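PDB 2P3V: fructose-1,6-bisphosphatase/inositol-1-monophosphatase from Thermotoga maritima, which dephosphorylates fructose 1,6-bisphosphate, inositol-1-phosphate and several other phosphate esters in a reaction that depends on magnesium. Local coordinates for residues A[151-156]-A[195-200]. Sequence-based numbering, arbitrary orientation.
Sequences GSYVDF and WRINPW. With SRT (S,R meso-tartaric acid), chain E.
Y153 and W195 bring the two loops together, their CA atoms 6.8 Å apart: 151-156 follows strand 147-150, and the loop of W195 follows strand 191-194. These strands are parallel neighbours in the five-stranded sheet of the inositol monophosphatase fold, and both loops leave their C-terminal ends. The side-chain contact is largely aromatic, with CB atoms of W195 and F156 packed against rings. CB of W195 lies over a face of the Y153 ring, 4.0 Å from the centroid and 29° off the normal, a CH-pi contact. With CG anti to the backbone N (chi1 -164°), the W195 indole is carried past Y153 to F156. There its five-membered ring forms an offset stack with the F156 ring, centroids 4.9 Å apart and planes at 19°; CB of F156 also packs 3.7 Å from W195 CE3. R196 CG lies over the centre of the opposite indole face. A type II beta turn, V154 and D155 at its corners, is closed by F156 N to Y153 O at 3.1 Å; Y153 and F156 flank it and both meet W195. I197 CG2 rests 4.1 Å from Y153 CE1. The loops border the probable active site: R196 is a likely substrate ligand, and I197 is near D201, a likely magnesium ligand. Bound meso-tartrate, also hydrogen-bonded to R172 NH2 of the second subunit, lies beside Y153, whose OH is hydrogen-bonded to T194 OG1 and lies 2.7 Å from tartrate O1.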
loop_
_atom_site.group_PDB
_atom_site.type_symbol
_atom_site.label_atom_id
_atom_site.label_comp_id
_atom_site.label_asym_id
_atom_site.label_seq_id
_atom_site.Cartn_x
_atom_site.Cartn_y
_atom_site.Cartn_z
ATOM N N GLY A 151 2.249 14.761 22.673
ATOM C CA GLY A 151 1.613 13.546 23.131
ATOM C C GLY A 151 0.413 13.897 23.990
ATOM O O GLY A 151 0.151 15.074 24.250
ATOM N N SER A 152 -0.327 12.879 24.420
ATOM C CA SER A 152 -1.494 13.090 25.259
ATOM C C SER A 152 -1.095 13.015 26.734
ATOM O O SER A 152 -0.992 11.926 27.305
ATOM C CB SER A 152 -2.564 12.048 24.937
ATOM O OG SER A 152 -3.103 12.275 23.645
ATOM N N TYR A 153 -0.865 14.184 27.334
ATOM C CA TYR A 153 -0.464 14.288 28.736
ATOM C C TYR A 153 -1.446 15.151 29.527
ATOM O O TYR A 153 -1.720 16.302 29.172
ATOM C CB TYR A 153 0.946 14.881 28.829
ATOM C CG TYR A 153 1.893 14.305 27.798
ATOM C CD1 TYR A 153 2.118 12.927 27.719
ATOM C CD2 TYR A 153 2.525 15.129 26.864
ATOM C CE1 TYR A 153 2.945 12.383 26.732
ATOM C CE2 TYR A 153 3.354 14.593 25.873
ATOM C CZ TYR A 153 3.558 13.221 25.813
ATOM O OH TYR A 153 4.370 12.693 24.838
ATOM N N VAL A 154 -1.979 14.584 30.603
ATOM C CA VAL A 154 -2.933 15.293 31.436
ATOM C C VAL A 154 -2.337 16.595 31.944
ATOM O O VAL A 154 -1.182 16.635 32.372
ATOM C CB VAL A 154 -3.359 14.429 32.637
ATOM C CG1 VAL A 154 -4.405 15.158 33.462
ATOM C CG2 VAL A 154 -3.905 13.104 32.148
ATOM N N ASP A 155 -3.131 17.659 31.873
ATOM C CA ASP A 155 -2.728 18.983 32.333
ATOM C C ASP A 155 -1.658 19.677 31.492
ATOM O O ASP A 155 -1.397 20.870 31.674
ATOM C CB ASP A 155 -2.265 18.906 33.789
ATOM C CG ASP A 155 -3.366 18.453 34.717
ATOM O OD1 ASP A 155 -4.441 19.090 34.702
ATOM O OD2 ASP A 155 -3.161 17.465 35.453
ATOM N N PHE A 156 -1.040 18.945 30.573
ATOM C CA PHE A 156 -0.011 19.534 29.729
ATOM C C PHE A 156 -0.505 19.827 28.315
ATOM O O PHE A 156 -0.364 20.947 27.815
ATOM C CB PHE A 156 1.202 18.616 29.630
ATOM C CG PHE A 156 2.290 19.165 28.756
ATOM C CD1 PHE A 156 3.133 20.173 29.225
ATOM C CD2 PHE A 156 2.444 18.713 27.448
ATOM C CE1 PHE A 156 4.112 20.724 28.406
ATOM C CE2 PHE A 156 3.419 19.257 26.624
ATOM C CZ PHE A 156 4.253 20.264 27.104
ATOM N N TRP A 195 6.093 14.947 27.105
ATOM C CA TRP A 195 6.294 15.126 28.546
ATOM C C TRP A 195 6.390 13.824 29.357
ATOM O O TRP A 195 6.022 12.754 28.876
ATOM C CB TRP A 195 5.155 16.005 29.085
ATOM C CG TRP A 195 5.361 16.611 30.456
ATOM C CD1 TRP A 195 6.457 17.302 30.898
ATOM C CD2 TRP A 195 4.397 16.671 31.517
ATOM N NE1 TRP A 195 6.231 17.792 32.164
ATOM C CE2 TRP A 195 4.977 17.419 32.568
ATOM C CE3 TRP A 195 3.099 16.165 31.679
ATOM C CZ2 TRP A 195 4.300 17.680 33.766
ATOM C CZ3 TRP A 195 2.424 16.423 32.872
ATOM C CH2 TRP A 195 3.031 17.175 33.901
ATOM N N ARG A 196 6.894 13.948 30.587
ATOM C CA ARG A 196 7.072 12.839 31.535
ATOM C C ARG A 196 6.988 11.444 30.928
ATOM O O ARG A 196 6.043 10.704 31.203
ATOM C CB ARG A 196 6.049 12.950 32.676
ATOM C CG ARG A 196 6.252 14.156 33.582
ATOM C CD ARG A 196 5.232 14.216 34.712
ATOM N NE ARG A 196 5.501 15.343 35.607
ATOM C CZ ARG A 196 4.747 15.681 36.652
ATOM N NH1 ARG A 196 3.660 14.980 36.949
ATOM N NH2 ARG A 196 5.084 16.724 37.402
ATOM N N ILE A 197 7.981 11.082 30.118
ATOM C CA ILE A 197 8.004 9.767 29.477
ATOM C C ILE A 197 9.368 9.098 29.557
ATOM O O ILE A 197 10.383 9.767 29.744
ATOM C CB ILE A 197 7.596 9.866 27.994
ATOM C CG1 ILE A 197 8.307 11.057 27.339
ATOM C CG2 ILE A 197 6.077 9.969 27.874
ATOM C CD1 ILE A 197 9.813 10.900 27.220
ATOM N N ASN A 198 9.385 7.777 29.396
ATOM C CA ASN A 198 10.631 7.013 29.456
ATOM C C ASN A 198 11.610 7.378 28.342
ATOM O O ASN A 198 11.266 7.322 27.162
ATOM C CB ASN A 198 10.348 5.515 29.392
ATOM C CG ASN A 198 11.617 4.690 29.455
ATOM O OD1 ASN A 198 12.481 4.937 30.296
ATOM N ND2 ASN A 198 11.736 3.705 28.571
ATOM N N PRO A 199 12.851 7.742 28.709
ATOM C CA PRO A 199 13.927 8.131 27.790
ATOM C C PRO A 199 14.290 7.103 26.723
ATOM O O PRO A 199 14.511 7.456 25.566
ATOM C CB PRO A 199 15.094 8.412 28.732
ATOM C CG PRO A 199 14.408 8.893 29.969
ATOM C CD PRO A 199 13.289 7.900 30.106
ATOM N N TRP A 200 14.359 5.836 27.108
ATOM C CA TRP A 200 14.709 4.791 26.159
ATOM C C TRP A 200 13.627 4.617 25.114
ATOM O O TRP A 200 13.850 4.004 24.067
ATOM C CB TRP A 200 14.921 3.469 26.882
ATOM C CG TRP A 200 16.047 3.492 27.852
ATOM C CD1 TRP A 200 15.983 3.790 29.185
ATOM C CD2 TRP A 200 17.411 3.181 27.573
ATOM N NE1 TRP A 200 17.229 3.675 29.754
ATOM C CE2 TRP A 200 18.124 3.303 28.785
ATOM C CE3 TRP A 200 18.104 2.810 26.415
ATOM C CZ2 TRP A 200 19.496 3.064 28.871
ATOM C CZ3 TRP A 200 19.464 2.573 26.500
ATOM C CH2 TRP A 200 20.147 2.700 27.722
HETATM O O1 SRT E . 3.239 10.502 23.668
HETATM O O11 SRT E . 3.816 8.535 24.792
HETATM C C1 SRT E . 2.996 9.343 24.314
HETATM C C2 SRT E . 1.482 9.098 24.396
HETATM O O2 SRT E . 1.381 7.887 25.107
HETATM C C3 SRT E . 0.875 8.972 22.941
HETATM O O3 SRT E . 1.084 10.176 22.107
HETATM C C4 SRT E . -0.623 8.731 23.102
HETATM O O4 SRT E . -0.865 7.466 23.342
HETATM O O41 SRT E . -1.458 9.587 23.007
#